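Local coordinates for tail spike protein (Acinetobacter phage vB_AbaP_AS12, PDB 6EU4) that probably recognises and degrades capsular polysaccharide on Acinetobacter baumannii as the trimeric tailspike of the phage, as tailspikes of this kind do, at residues G282-D287 with P310-F315; G305-P310 with H331-N336; K480-E485 with N511-S516; Y520-W525 with N535-F540. One frame throughout, in Å; residues are numbered along the deposited sequence.

Contact 1 (G282-D287 with P310-F315); sequences GLYGWD and PAKALF
From Leu283 to Trp286 the backbone runs alongside Ala311 to Phe315 in parallel, the end-to-end directions 7° apart, and two hydrogen bonds join the chains. Lys312 N gives its proton to a lone pair of Leu283 O at 2.9 Å, in a rather bent bond, whereas Trp286 N points almost straight (163°) at Leu314 O. Both chains turn corners here, at Gly285 on one and at Lys312 and Leu314 on the other, as successive coils of a parallel beta-helix do. Glycine fits at its corner because a side chain there would run into Leu314 O.

Aromatic residues follow one another in register on the buried side. Trp286 and Phe315 lie side by side and point the same way, each with its ring carbon CG anti to the carbonyl carbon. The indole presents CD1 to Phe315 CE1 at 3.6 Å, with the ring planes inclined by 34°. Phe255 stacks on Trp286 from the preceding coil, and Phe337 meets Phe315 from the following one, so an aromatic ladder climbs the interior.

On the other face the tyrosine ring of Tyr284 receives the methyl of Ala313 at its edge, CD1 to CB 3.8 Å. The aliphatic chain of Lys312 slants past the same ring, CB to CE1 3.4 Å, and its CD lies 3.7 Å from Leu283 CD1, which lets the long chain shield apolar atoms while its ammonium end leads outward. A water bridges Gly282 O and Pro310 O. The chemistry thus implies coils fastened by a backbone ladder that continues to Lys316, with aromatic and aliphatic side chains packing in register between them.

Contact 2 (G305-P310 with H331-N336); sequences GADGSP and HLHAQN
A type II beta turn, Ala306 to Ser309, forms the tip of the loop that leaves one coil of the parallel beta-helix, and it folds over the imidazole of His333 on the next coil. The backbone of the turn lies flat on one face of that ring: Asp307 N stands 3.6 Å above the plane, over its centre, and Ala306 C sits nearer the rim. Asp307 adds its CB to the same ring, 4.0 Å from the His333 centroid in a CH-pi contact. With CG anti to the backbone N (chi1 -160°), its carboxylate is inclined by only 24° to the imidazole, and Asp307 CG comes within 3.6 Å of His333 CE1. The acid itself makes a salt bridge with Lys358, while His333 ND1 is hydrogen-bonded to the hydroxyl of Tyr359 and Tyr356 stacks on the imidazole ring.

Two tight internal bonds, Ser309 N to Ala306 O and Ala306 N to Ser309 O, hold the turn closed, and Gly308 suits the positive phi that a type II turn requires at its third position. In beta-helices such loops project from the corners between coils. At its base, Gly305 CA and Pro310 CA both approach His333 O, each at 3.3 Å; the glycine's contact is nearly straight at its hydrogen (175°), and a side chain on it would strike this oxygen. Pro310 lays its CB 4.0 Å from Ala334 CA. Farther along, a water lies within hydrogen-bonding distance of both Gly305 O and His331 O.

Contact 3 (K480-E485 with N511-S516); sequences KSLGNE and NGFPSS
The side chains of Asn484 and Asn511 meet almost at right angles, their amide planes 78° apart, and one hydrogen bond joins the loops that carry them. Asn511 ND2 donates to Asn484 OD1 at 2.9 Å, nearly in line with the acceptor's C=O bond, and the acceptor lies within 6° of the donor's own amide plane. Asn484, at the centre of an inverse gamma turn, brings OD1 across by holding CG anti to its backbone N (chi1 -175°). The donor nitrogen also bonds to Asn506 O, so two acceptors fix the rotation of the Asn511 amide. Asparagine is apt on both sides: its short amide can donate or accept a hydrogen bond without adding charge.

The backbone of Glu485 lies against that amide, its O 3.3 Å from Asn511 CG. The carboxylate of Glu485 turns back instead to its own loop, where OE2 uses its anti lone pair to accept from Gly483 N at 2.8 Å and so braces the turn. Leu482 CD1 also touches the edge of the Phe513 ring at CZ, 4.4 Å away. This is a light apolar contact, which Ile487 and Gln501 extend by packing on the same phenyl ring. Gly512, between the asparagine and the phenylalanine, takes the positive phi that lets the second loop bend.

The contact thus ties an inverse gamma turn, just after strand 474-481, to the loop connecting strands 496-501 and 520-526 of the same beta-sheet.

Contact 4 (Y520-W525 with N535-F540); sequences YLVQQW and NAQLAF
Leu521 with Phe540, Gln523 with Leu538 and Trp525 with Ala536 are the hydrogen-bonded pairs of an antiparallel beta hairpin, in which the axes of strands 520-525 and 535-540 come within 4.6 Å. Trp525 N to Ala536 O, at 2.7 Å, is almost straight (178°).

Side-chain amides add further hydrogen bonds. On the face shared with Val522 and Ala539, Gln537 NE2 donates to a lone pair of Gln524 OE1 at 3.0 Å, the two amides nearly coplanar (28°), while Arg552 holds Gln537 OE1. Asn535 ND2 reaches Trp525 O at 3.1 Å from the opposite side of the carbonyl plane to Ala536 N, giving that oxygen two donors.

Apolar contacts lie on both faces. Trp525 lies beside Leu538, and the edge of its indole at CZ3 meets Leu538 CB at 3.7 Å; with CG beside the backbone N (chi1 -70°), the ring leans across the strand pair. Gln523 CG covers a face of this indole. Tyr520 CD2 abuts Ala539 CB, 3.9 Å away, where the small methyl admits the ring.

Trp525 NE1 bonds to Gln523 OE1 of the second subunit, and Gln523 OE1 to Trp525 NE1 of the third. The chemistry therefore implies a buried hairpin whose polar ends are paired, some of them across the trimer interface.

Contacts 1 and 2 belong to adjoining coils of the beta-helix: their centres are 8 Å apart, they share Pro310, and their segments alternate along the chain. Ala311 N probably bonds to His333 O (2.8 Å) and Lys312 O to Asn336 N (2.9 Å), so 310-315 lies between 282-287 and 331-336 as the middle of three neighbouring segments. Contacts 3 and 4 lie in the later sheet, their centres 11 Å apart. Ser515 O probably bonds to Tyr520 OH, and the rings of Phe513 and Tyr520 meet, tying loop to hairpin. The two pairs are separate, with contacts 1 and 3 about 50 Å apart between centres; only contacts 3 and 4 include residues that touch other subunits.

Contact 1 (G282-D287 with P310-F315)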
loop_
_atom_site.group_PDB
_atom_site.type_symbol
_atom_site.label_atom_id
_atom_site.label_comp_id
_atom_site.label_asym_id
_atom_site.label_seq_id
_atom_site.Cartn_x
_atom_site.Cartn_y
_atom_site.Cartn_z
ATOM N N GLY A 282 22.580 -3.010 17.006
ATOM C CA GLY A 282 23.895 -3.256 16.455
ATOM C C GLY A 282 24.032 -4.526 15.631
ATOM O O GLY A 282 25.076 -4.717 14.995
ATOM N N LEU A 283 22.999 -5.383 15.615
ATOM C CA LEU A 283 23.016 -6.643 14.873
ATOM C C LEU A 283 21.960 -6.683 13.776
ATOM O O LEU A 283 22.317 -6.830 12.601
ATOM C CB LEU A 283 22.848 -7.816 15.852
ATOM C CG LEU A 283 22.769 -9.221 15.238
ATOM C CD1 LEU A 283 24.041 -9.542 14.511
ATOM C CD2 LEU A 283 22.486 -10.304 16.299
ATOM N N TYR A 284 20.669 -6.578 14.122
ATOM C CA TYR A 284 19.583 -6.404 13.171
ATOM C C TYR A 284 18.600 -5.383 13.717
ATOM O O TYR A 284 18.279 -5.402 14.902
ATOM C CB TYR A 284 18.795 -7.697 12.915
ATOM C CG TYR A 284 19.599 -8.821 12.361
ATOM C CD1 TYR A 284 20.097 -8.763 11.063
ATOM C CD2 TYR A 284 19.833 -9.969 13.111
ATOM C CE1 TYR A 284 20.827 -9.795 10.543
ATOM C CE2 TYR A 284 20.581 -11.008 12.595
ATOM C CZ TYR A 284 21.072 -10.905 11.310
ATOM O OH TYR A 284 21.794 -11.945 10.774
ATOM N N GLY A 285 18.058 -4.548 12.839
ATOM C CA GLY A 285 16.934 -3.717 13.224
ATOM C C GLY A 285 15.688 -4.560 13.444
ATOM O O GLY A 285 15.091 -4.567 14.526
ATOM N N TRP A 286 15.306 -5.286 12.404
ATOM C CA TRP A 286 14.180 -6.204 12.424
ATOM C C TRP A 286 14.684 -7.581 12.048
ATOM O O TRP A 286 15.346 -7.740 11.016
ATOM C CB TRP A 286 13.117 -5.773 11.420
ATOM C CG TRP A 286 12.513 -4.457 11.651
ATOM C CD1 TRP A 286 13.064 -3.234 11.398
ATOM C CD2 TRP A 286 11.195 -4.207 12.164
ATOM N NE1 TRP A 286 12.172 -2.238 11.722
ATOM C CE2 TRP A 286 11.018 -2.814 12.194
ATOM C CE3 TRP A 286 10.154 -5.035 12.598
ATOM C CZ2 TRP A 286 9.846 -2.216 12.656
ATOM C CZ3 TRP A 286 8.982 -4.441 13.051
ATOM C CH2 TRP A 286 8.843 -3.040 13.071
ATOM N N ASP A 287 14.411 -8.560 12.895
ATOM C CA ASP A 287 14.787 -9.949 12.667
ATOM C C ASP A 287 13.467 -10.713 12.573
ATOM O O ASP A 287 12.854 -11.012 13.599
ATOM C CB ASP A 287 15.687 -10.458 13.799
ATOM C CG ASP A 287 16.182 -11.877 13.577
ATOM O OD1 ASP A 287 15.603 -12.601 12.727
ATOM O OD2 ASP A 287 17.157 -12.277 14.267
ATOM N N PRO A 310 29.594 -2.619 11.915
ATOM C CA PRO A 310 28.334 -2.739 11.171
ATOM C C PRO A 310 27.395 -3.771 11.767
ATOM O O PRO A 310 27.813 -4.776 12.354
ATOM C CB PRO A 310 28.795 -3.160 9.774
ATOM C CG PRO A 310 30.079 -3.901 10.026
ATOM C CD PRO A 310 30.742 -3.097 11.123
ATOM N N ALA A 311 26.104 -3.496 11.607
ATOM C CA ALA A 311 25.072 -4.502 11.770
ATOM C C ALA A 311 25.180 -5.502 10.633
ATOM O O ALA A 311 25.790 -5.234 9.594
ATOM C CB ALA A 311 23.685 -3.843 11.776
ATOM N N LYS A 312 24.583 -6.668 10.818
ATOM C CA LYS A 312 24.517 -7.597 9.697
ATOM C C LYS A 312 23.533 -7.103 8.652
ATOM O O LYS A 312 23.839 -7.102 7.451
ATOM C CB LYS A 312 24.157 -8.997 10.182
ATOM C CG LYS A 312 25.343 -9.669 10.889
ATOM C CD LYS A 312 25.014 -11.129 11.279
ATOM C CE LYS A 312 26.063 -11.764 12.192
ATOM N NZ LYS A 312 27.474 -11.411 11.845
ATOM N N ALA A 313 22.350 -6.671 9.090
ATOM C CA ALA A 313 21.340 -6.158 8.174
ATOM C C ALA A 313 20.396 -5.226 8.911
ATOM O O ALA A 313 20.114 -5.419 10.095
ATOM C CB ALA A 313 20.519 -7.284 7.538
ATOM N N LEU A 314 19.850 -4.253 8.190
ATOM C CA LEU A 314 18.741 -3.491 8.755
ATOM C C LEU A 314 17.530 -4.393 8.938
ATOM O O LEU A 314 16.936 -4.446 10.027
ATOM C CB LEU A 314 18.386 -2.297 7.860
ATOM C CG LEU A 314 17.161 -1.477 8.269
ATOM C CD1 LEU A 314 17.244 -1.004 9.710
ATOM C CD2 LEU A 314 17.005 -0.275 7.340
ATOM N N PHE A 315 17.151 -5.096 7.868
ATOM C CA PHE A 315 16.062 -6.069 7.853
ATOM C C PHE A 315 16.594 -7.448 7.508
ATOM O O PHE A 315 17.186 -7.647 6.435
ATOM C CB PHE A 315 15.002 -5.706 6.806
ATOM C CG PHE A 315 14.518 -4.278 6.861
ATOM C CD1 PHE A 315 13.610 -3.876 7.833
ATOM C CD2 PHE A 315 14.892 -3.357 5.883
ATOM C CE1 PHE A 315 13.146 -2.571 7.863
ATOM C CE2 PHE A 315 14.443 -2.049 5.917
ATOM C CZ PHE A 315 13.561 -1.654 6.900
HETATM O O HOH W 1 26.740 -7.140 13.677
#

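Contact 2 (G305-P310 with H331-N336)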
loop_
_atom_site.group_PDB
_atom_site.type_symbol
_atom_site.label_atom_id
_atom_site.label_comp_id
_atom_site.label_asym_id
_atom_site.label_seq_id
_atom_site.Cartn_x
_atom_site.Cartn_y
_atom_site.Cartn_z
ATOM N N GLY A 305 23.532 -0.212 13.471
ATOM C CA GLY A 305 24.954 -0.331 13.243
ATOM C C GLY A 305 25.678 0.933 13.658
ATOM O O GLY A 305 25.069 1.961 13.979
ATOM N N ALA A 306 26.996 0.865 13.654
ATOM C CA ALA A 306 27.823 2.014 13.977
ATOM C C ALA A 306 29.029 2.016 13.053
ATOM O O ALA A 306 29.447 0.973 12.549
ATOM C CB ALA A 306 28.281 1.977 15.442
ATOM N N ASP A 307 29.597 3.198 12.856
ATOM C CA ASP A 307 30.734 3.333 11.959
ATOM C C ASP A 307 31.868 2.446 12.436
ATOM O O ASP A 307 32.332 2.561 13.580
ATOM C CB ASP A 307 31.166 4.796 11.905
ATOM C CG ASP A 307 31.992 5.123 10.676
ATOM O OD1 ASP A 307 32.333 4.206 9.889
ATOM O OD2 ASP A 307 32.329 6.311 10.529
ATOM N N GLY A 308 32.309 1.546 11.565
ATOM C CA GLY A 308 33.334 0.577 11.898
ATOM C C GLY A 308 32.852 -0.660 12.637
ATOM O O GLY A 308 33.663 -1.579 12.852
ATOM N N SER A 309 31.575 -0.698 13.052
ATOM C CA SER A 309 30.966 -1.830 13.761
ATOM C C SER A 309 29.605 -2.085 13.130
ATOM O O SER A 309 28.550 -1.750 13.699
ATOM C CB SER A 309 30.823 -1.547 15.260
ATOM O OG SER A 309 32.088 -1.420 15.870
ATOM N N PRO A 310 29.594 -2.619 11.915
ATOM C CA PRO A 310 28.334 -2.739 11.171
ATOM C C PRO A 310 27.395 -3.771 11.767
ATOM O O PRO A 310 27.813 -4.776 12.354
ATOM C CB PRO A 310 28.795 -3.160 9.774
ATOM C CG PRO A 310 30.079 -3.901 10.026
ATOM C CD PRO A 310 30.742 -3.097 11.123
ATOM N N HIS A 331 20.737 6.726 8.864
ATOM C CA HIS A 331 22.024 6.373 9.457
ATOM C C HIS A 331 22.124 4.869 9.653
ATOM O O HIS A 331 21.712 4.326 10.685
ATOM C CB HIS A 331 22.265 7.122 10.777
ATOM C CG HIS A 331 22.134 8.604 10.654
ATOM N ND1 HIS A 331 23.081 9.384 10.033
ATOM C CD2 HIS A 331 21.141 9.442 11.037
ATOM C CE1 HIS A 331 22.676 10.644 10.031
ATOM N NE2 HIS A 331 21.500 10.702 10.634
ATOM N N LEU A 332 22.690 4.196 8.653
ATOM C CA LEU A 332 22.790 2.747 8.625
ATOM C C LEU A 332 24.209 2.354 8.282
ATOM O O LEU A 332 24.739 2.761 7.240
ATOM C CB LEU A 332 21.827 2.145 7.602
ATOM C CG LEU A 332 21.889 0.610 7.460
ATOM C CD1 LEU A 332 21.439 -0.034 8.743
ATOM C CD2 LEU A 332 21.018 0.127 6.305
ATOM N N HIS A 333 24.826 1.584 9.175
ATOM C CA HIS A 333 26.089 0.886 8.929
ATOM C C HIS A 333 25.780 -0.610 9.020
ATOM O O HIS A 333 25.673 -1.172 10.119
ATOM C CB HIS A 333 27.162 1.298 9.930
ATOM C CG HIS A 333 27.563 2.732 9.826
ATOM N ND1 HIS A 333 28.680 3.150 9.136
ATOM C CD2 HIS A 333 26.989 3.849 10.329
ATOM C CE1 HIS A 333 28.780 4.466 9.222
ATOM N NE2 HIS A 333 27.759 4.915 9.932
ATOM N N ALA A 334 25.660 -1.261 7.868
ATOM C CA ALA A 334 25.289 -2.668 7.837
ATOM C C ALA A 334 25.845 -3.334 6.590
ATOM O O ALA A 334 26.079 -2.691 5.572
ATOM C CB ALA A 334 23.772 -2.831 7.856
ATOM N N GLN A 335 26.023 -4.652 6.671
ATOM C CA GLN A 335 26.475 -5.393 5.500
ATOM C C GLN A 335 25.374 -5.500 4.454
ATOM O O GLN A 335 25.649 -5.432 3.253
ATOM C CB GLN A 335 26.959 -6.778 5.903
ATOM C CG GLN A 335 27.599 -7.536 4.747
ATOM C CD GLN A 335 28.031 -8.927 5.174
ATOM O OE1 GLN A 335 28.696 -9.084 6.197
ATOM N NE2 GLN A 335 27.620 -9.938 4.421
ATOM N N ASN A 336 24.132 -5.696 4.883
ATOM C CA ASN A 336 22.987 -5.695 3.982
ATOM C C ASN A 336 21.970 -4.669 4.450
ATOM O O ASN A 336 21.806 -4.445 5.652
ATOM C CB ASN A 336 22.238 -7.045 3.931
ATOM C CG ASN A 336 23.122 -8.261 3.626
ATOM O OD1 ASN A 336 22.944 -9.302 4.257
ATOM N ND2 ASN A 336 24.015 -8.166 2.647
HETATM O O HOH W 2 24.068 3.966 12.358
#

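Contact 3 (K480-E485 with N511-S516)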
loop_
_atom_site.group_PDB
_atom_site.type_symbol
_atom_site.label_atom_id
_atom_site.label_comp_id
_atom_site.label_asym_id
_atom_site.label_seq_id
_atom_site.Cartn_x
_atom_site.Cartn_y
_atom_site.Cartn_z
ATOM N N LYS A 480 19.221 2.049 -31.352
ATOM C CA LYS A 480 20.319 2.358 -30.436
ATOM C C LYS A 480 21.404 3.112 -31.191
ATOM O O LYS A 480 21.937 2.613 -32.184
ATOM C CB LYS A 480 20.890 1.093 -29.810
ATOM C CG LYS A 480 21.935 1.408 -28.676
ATOM C CD LYS A 480 22.386 0.139 -27.970
ATOM C CE LYS A 480 23.035 0.410 -26.609
ATOM N NZ LYS A 480 24.265 1.240 -26.679
ATOM N N SER A 481 21.735 4.313 -30.719
ATOM C CA SER A 481 22.698 5.167 -31.412
ATOM C C SER A 481 24.102 4.746 -31.009
ATOM O O SER A 481 24.439 4.749 -29.822
ATOM C CB SER A 481 22.462 6.646 -31.086
ATOM O OG SER A 481 23.236 7.471 -31.943
ATOM N N LEU A 482 24.919 4.380 -31.997
ATOM C CA LEU A 482 26.255 3.868 -31.734
ATOM C C LEU A 482 27.274 4.990 -31.610
ATOM O O LEU A 482 27.207 5.999 -32.318
ATOM C CB LEU A 482 26.695 2.921 -32.851
ATOM C CG LEU A 482 25.815 1.688 -33.042
ATOM C CD1 LEU A 482 26.163 1.003 -34.356
ATOM C CD2 LEU A 482 25.978 0.739 -31.868
ATOM N N GLY A 483 28.243 4.794 -30.730
ATOM C CA GLY A 483 29.425 5.627 -30.693
ATOM C C GLY A 483 30.471 5.121 -31.664
ATOM O O GLY A 483 30.160 4.569 -32.724
ATOM N N ASN A 484 31.737 5.299 -31.291
ATOM C CA ASN A 484 32.848 4.758 -32.067
ATOM C C ASN A 484 33.018 3.302 -31.651
ATOM O O ASN A 484 33.898 2.936 -30.868
ATOM C CB ASN A 484 34.126 5.560 -31.836
ATOM C CG ASN A 484 35.272 5.089 -32.716
ATOM O OD1 ASN A 484 35.063 4.392 -33.715
ATOM N ND2 ASN A 484 36.486 5.470 -32.357
ATOM N N GLU A 485 32.143 2.450 -32.173
ATOM C CA GLU A 485 32.131 1.067 -31.731
ATOM C C GLU A 485 31.901 0.155 -32.922
ATOM O O GLU A 485 31.393 0.565 -33.972
ATOM C CB GLU A 485 31.082 0.819 -30.632
ATOM C CG GLU A 485 29.727 1.421 -30.861
ATOM C CD GLU A 485 28.843 1.398 -29.598
ATOM O OE1 GLU A 485 28.648 0.315 -28.998
ATOM O OE2 GLU A 485 28.330 2.469 -29.215
ATOM N N ASN A 511 35.264 -0.853 -37.880
ATOM C CA ASN A 511 34.125 -1.032 -37.004
ATOM C C ASN A 511 33.080 -1.993 -37.572
ATOM O O ASN A 511 31.951 -2.036 -37.066
ATOM C CB ASN A 511 33.493 0.323 -36.698
ATOM C CG ASN A 511 34.213 1.050 -35.577
ATOM O OD1 ASN A 511 34.775 0.416 -34.686
ATOM N ND2 ASN A 511 34.204 2.378 -35.616
ATOM N N GLY A 512 33.430 -2.758 -38.597
ATOM C CA GLY A 512 32.579 -3.838 -39.070
ATOM C C GLY A 512 31.601 -3.467 -40.164
ATOM O O GLY A 512 30.757 -4.298 -40.524
ATOM N N PHE A 513 31.682 -2.277 -40.694
ATOM C CA PHE A 513 30.734 -1.871 -41.713
ATOM C C PHE A 513 31.237 -2.259 -43.098
ATOM O O PHE A 513 32.451 -2.282 -43.340
ATOM C CB PHE A 513 30.503 -0.364 -41.647
ATOM C CG PHE A 513 29.760 0.069 -40.410
ATOM C CD1 PHE A 513 30.445 0.398 -39.254
ATOM C CD2 PHE A 513 28.377 0.128 -40.403
ATOM C CE1 PHE A 513 29.767 0.782 -38.112
ATOM C CE2 PHE A 513 27.687 0.516 -39.264
ATOM C CZ PHE A 513 28.382 0.845 -38.117
ATOM N N PRO A 514 30.339 -2.562 -44.034
ATOM C CA PRO A 514 30.790 -3.076 -45.339
ATOM C C PRO A 514 31.293 -1.997 -46.280
ATOM O O PRO A 514 32.101 -2.266 -47.179
ATOM C CB PRO A 514 29.533 -3.751 -45.901
ATOM C CG PRO A 514 28.406 -3.018 -45.268
ATOM C CD PRO A 514 28.882 -2.682 -43.873
ATOM N N SER A 515 30.808 -0.774 -46.099
ATOM C CA SER A 515 31.113 0.340 -46.995
ATOM C C SER A 515 31.305 1.583 -46.135
ATOM O O SER A 515 30.385 1.996 -45.423
ATOM C CB SER A 515 29.987 0.526 -48.024
ATOM O OG SER A 515 30.097 1.749 -48.736
ATOM N N SER A 516 32.508 2.143 -46.145
ATOM C CA SER A 516 32.843 3.160 -45.160
ATOM C C SER A 516 32.319 4.533 -45.574
ATOM O O SER A 516 32.078 4.810 -46.753
ATOM C CB SER A 516 34.354 3.233 -44.975
ATOM O OG SER A 516 34.950 3.669 -46.186
#

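Contact 4 (Y520-W525 with N535-F540)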
loop_
_atom_site.group_PDB
_atom_site.type_symbol
_atom_site.label_atom_id
_atom_site.label_comp_id
_atom_site.label_asym_id
_atom_site.label_seq_id
_atom_site.Cartn_x
_atom_site.Cartn_y
_atom_site.Cartn_z
ATOM N N TYR A 520 24.462 4.638 -41.358
ATOM C CA TYR A 520 23.822 3.324 -41.427
ATOM C C TYR A 520 22.634 3.188 -40.489
ATOM O O TYR A 520 22.600 3.761 -39.396
ATOM C CB TYR A 520 24.778 2.188 -41.045
ATOM C CG TYR A 520 25.744 1.756 -42.114
ATOM C CD1 TYR A 520 26.884 2.499 -42.391
ATOM C CD2 TYR A 520 25.539 0.580 -42.822
ATOM C CE1 TYR A 520 27.783 2.088 -43.357
ATOM C CE2 TYR A 520 26.428 0.162 -43.780
ATOM C CZ TYR A 520 27.545 0.912 -44.052
ATOM O OH TYR A 520 28.436 0.505 -45.023
ATOM N N LEU A 521 21.667 2.395 -40.934
ATOM C CA LEU A 521 20.781 1.644 -40.062
ATOM C C LEU A 521 21.144 0.174 -40.198
ATOM O O LEU A 521 21.410 -0.298 -41.307
ATOM C CB LEU A 521 19.315 1.857 -40.438
ATOM C CG LEU A 521 18.736 3.223 -40.086
ATOM C CD1 LEU A 521 17.393 3.433 -40.764
ATOM C CD2 LEU A 521 18.589 3.323 -38.576
ATOM N N VAL A 522 21.174 -0.536 -39.071
ATOM C CA VAL A 522 21.511 -1.955 -39.038
ATOM C C VAL A 522 20.474 -2.673 -38.190
ATOM O O VAL A 522 20.193 -2.261 -37.057
ATOM C CB VAL A 522 22.922 -2.203 -38.469
ATOM C CG1 VAL A 522 23.225 -3.710 -38.433
ATOM C CG2 VAL A 522 23.988 -1.445 -39.271
ATOM N N GLN A 523 19.889 -3.726 -38.738
ATOM C CA GLN A 523 19.093 -4.659 -37.960
ATOM C C GLN A 523 20.005 -5.817 -37.592
ATOM O O GLN A 523 20.519 -6.499 -38.482
ATOM C CB GLN A 523 17.891 -5.169 -38.742
ATOM C CG GLN A 523 17.147 -6.334 -38.056
ATOM C CD GLN A 523 16.280 -5.852 -36.904
ATOM O OE1 GLN A 523 15.370 -5.042 -37.087
ATOM N NE2 GLN A 523 16.567 -6.338 -35.704
ATOM N N GLN A 524 20.194 -6.045 -36.296
ATOM C CA GLN A 524 20.878 -7.243 -35.823
ATOM C C GLN A 524 19.846 -8.266 -35.361
ATOM O O GLN A 524 18.856 -7.921 -34.710
ATOM C CB GLN A 524 21.850 -6.929 -34.682
ATOM C CG GLN A 524 22.484 -8.195 -34.095
ATOM C CD GLN A 524 23.635 -7.883 -33.177
ATOM O OE1 GLN A 524 24.652 -7.367 -33.618
ATOM N NE2 GLN A 524 23.488 -8.203 -31.887
ATOM N N TRP A 525 20.057 -9.518 -35.740
ATOM C CA TRP A 525 19.308 -10.630 -35.187
ATOM C C TRP A 525 20.254 -11.517 -34.390
ATOM O O TRP A 525 21.458 -11.586 -34.663
ATOM C CB TRP A 525 18.654 -11.464 -36.281
ATOM C CG TRP A 525 17.515 -10.825 -37.029
ATOM C CD1 TRP A 525 16.217 -10.836 -36.669
ATOM C CD2 TRP A 525 17.577 -10.132 -38.293
ATOM N NE1 TRP A 525 15.451 -10.183 -37.607
ATOM C CE2 TRP A 525 16.264 -9.740 -38.613
ATOM C CE3 TRP A 525 18.610 -9.792 -39.166
ATOM C CZ2 TRP A 525 15.951 -9.062 -39.795
ATOM C CZ3 TRP A 525 18.298 -9.087 -40.324
ATOM C CH2 TRP A 525 16.984 -8.740 -40.626
ATOM N N ASN A 535 23.949 -15.190 -35.113
ATOM C CA ASN A 535 23.630 -13.808 -35.454
ATOM C C ASN A 535 23.439 -13.637 -36.951
ATOM O O ASN A 535 23.925 -14.420 -37.772
ATOM C CB ASN A 535 24.718 -12.834 -34.984
ATOM C CG ASN A 535 24.816 -12.754 -33.474
ATOM O OD1 ASN A 535 25.611 -13.461 -32.854
ATOM N ND2 ASN A 535 24.003 -11.906 -32.878
ATOM N N ALA A 536 22.723 -12.571 -37.285
ATOM C CA ALA A 536 22.624 -12.076 -38.652
ATOM C C ALA A 536 22.487 -10.565 -38.584
ATOM O O ALA A 536 21.998 -10.021 -37.590
ATOM C CB ALA A 536 21.428 -12.690 -39.378
ATOM N N GLN A 537 22.910 -9.887 -39.647
ATOM C CA GLN A 537 22.750 -8.447 -39.724
ATOM C C GLN A 537 22.333 -8.051 -41.130
ATOM O O GLN A 537 22.812 -8.619 -42.117
ATOM C CB GLN A 537 24.031 -7.697 -39.331
ATOM C CG GLN A 537 24.435 -7.863 -37.863
ATOM C CD GLN A 537 25.729 -7.125 -37.531
ATOM O OE1 GLN A 537 26.599 -6.970 -38.373
ATOM N NE2 GLN A 537 25.832 -6.634 -36.299
ATOM N N LEU A 538 21.396 -7.108 -41.192
ATOM C CA LEU A 538 21.007 -6.398 -42.402
ATOM C C LEU A 538 21.457 -4.949 -42.244
ATOM O O LEU A 538 21.021 -4.267 -41.308
ATOM C CB LEU A 538 19.494 -6.465 -42.599
ATOM C CG LEU A 538 18.862 -5.524 -43.631
ATOM C CD1 LEU A 538 19.461 -5.694 -45.013
ATOM C CD2 LEU A 538 17.346 -5.735 -43.654
ATOM N N ALA A 539 22.337 -4.495 -43.128
ATOM C CA ALA A 539 22.886 -3.143 -43.063
ATOM C C ALA A 539 22.418 -2.318 -44.252
ATOM O O ALA A 539 22.512 -2.764 -45.405
ATOM C CB ALA A 539 24.413 -3.164 -43.020
ATOM N N PHE A 540 21.907 -1.111 -43.952
ATOM C CA PHE A 540 21.547 -0.105 -44.941
ATOM C C PHE A 540 22.630 0.969 -44.937
ATOM O O PHE A 540 22.723 1.755 -43.989
ATOM C CB PHE A 540 20.193 0.524 -44.617
ATOM C CG PHE A 540 19.040 -0.436 -44.673
ATOM C CD1 PHE A 540 18.375 -0.654 -45.868
ATOM C CD2 PHE A 540 18.600 -1.096 -43.538
ATOM C CE1 PHE A 540 17.306 -1.528 -45.940
ATOM C CE2 PHE A 540 17.515 -1.975 -43.610
ATOM C CZ PHE A 540 16.871 -2.182 -44.806
#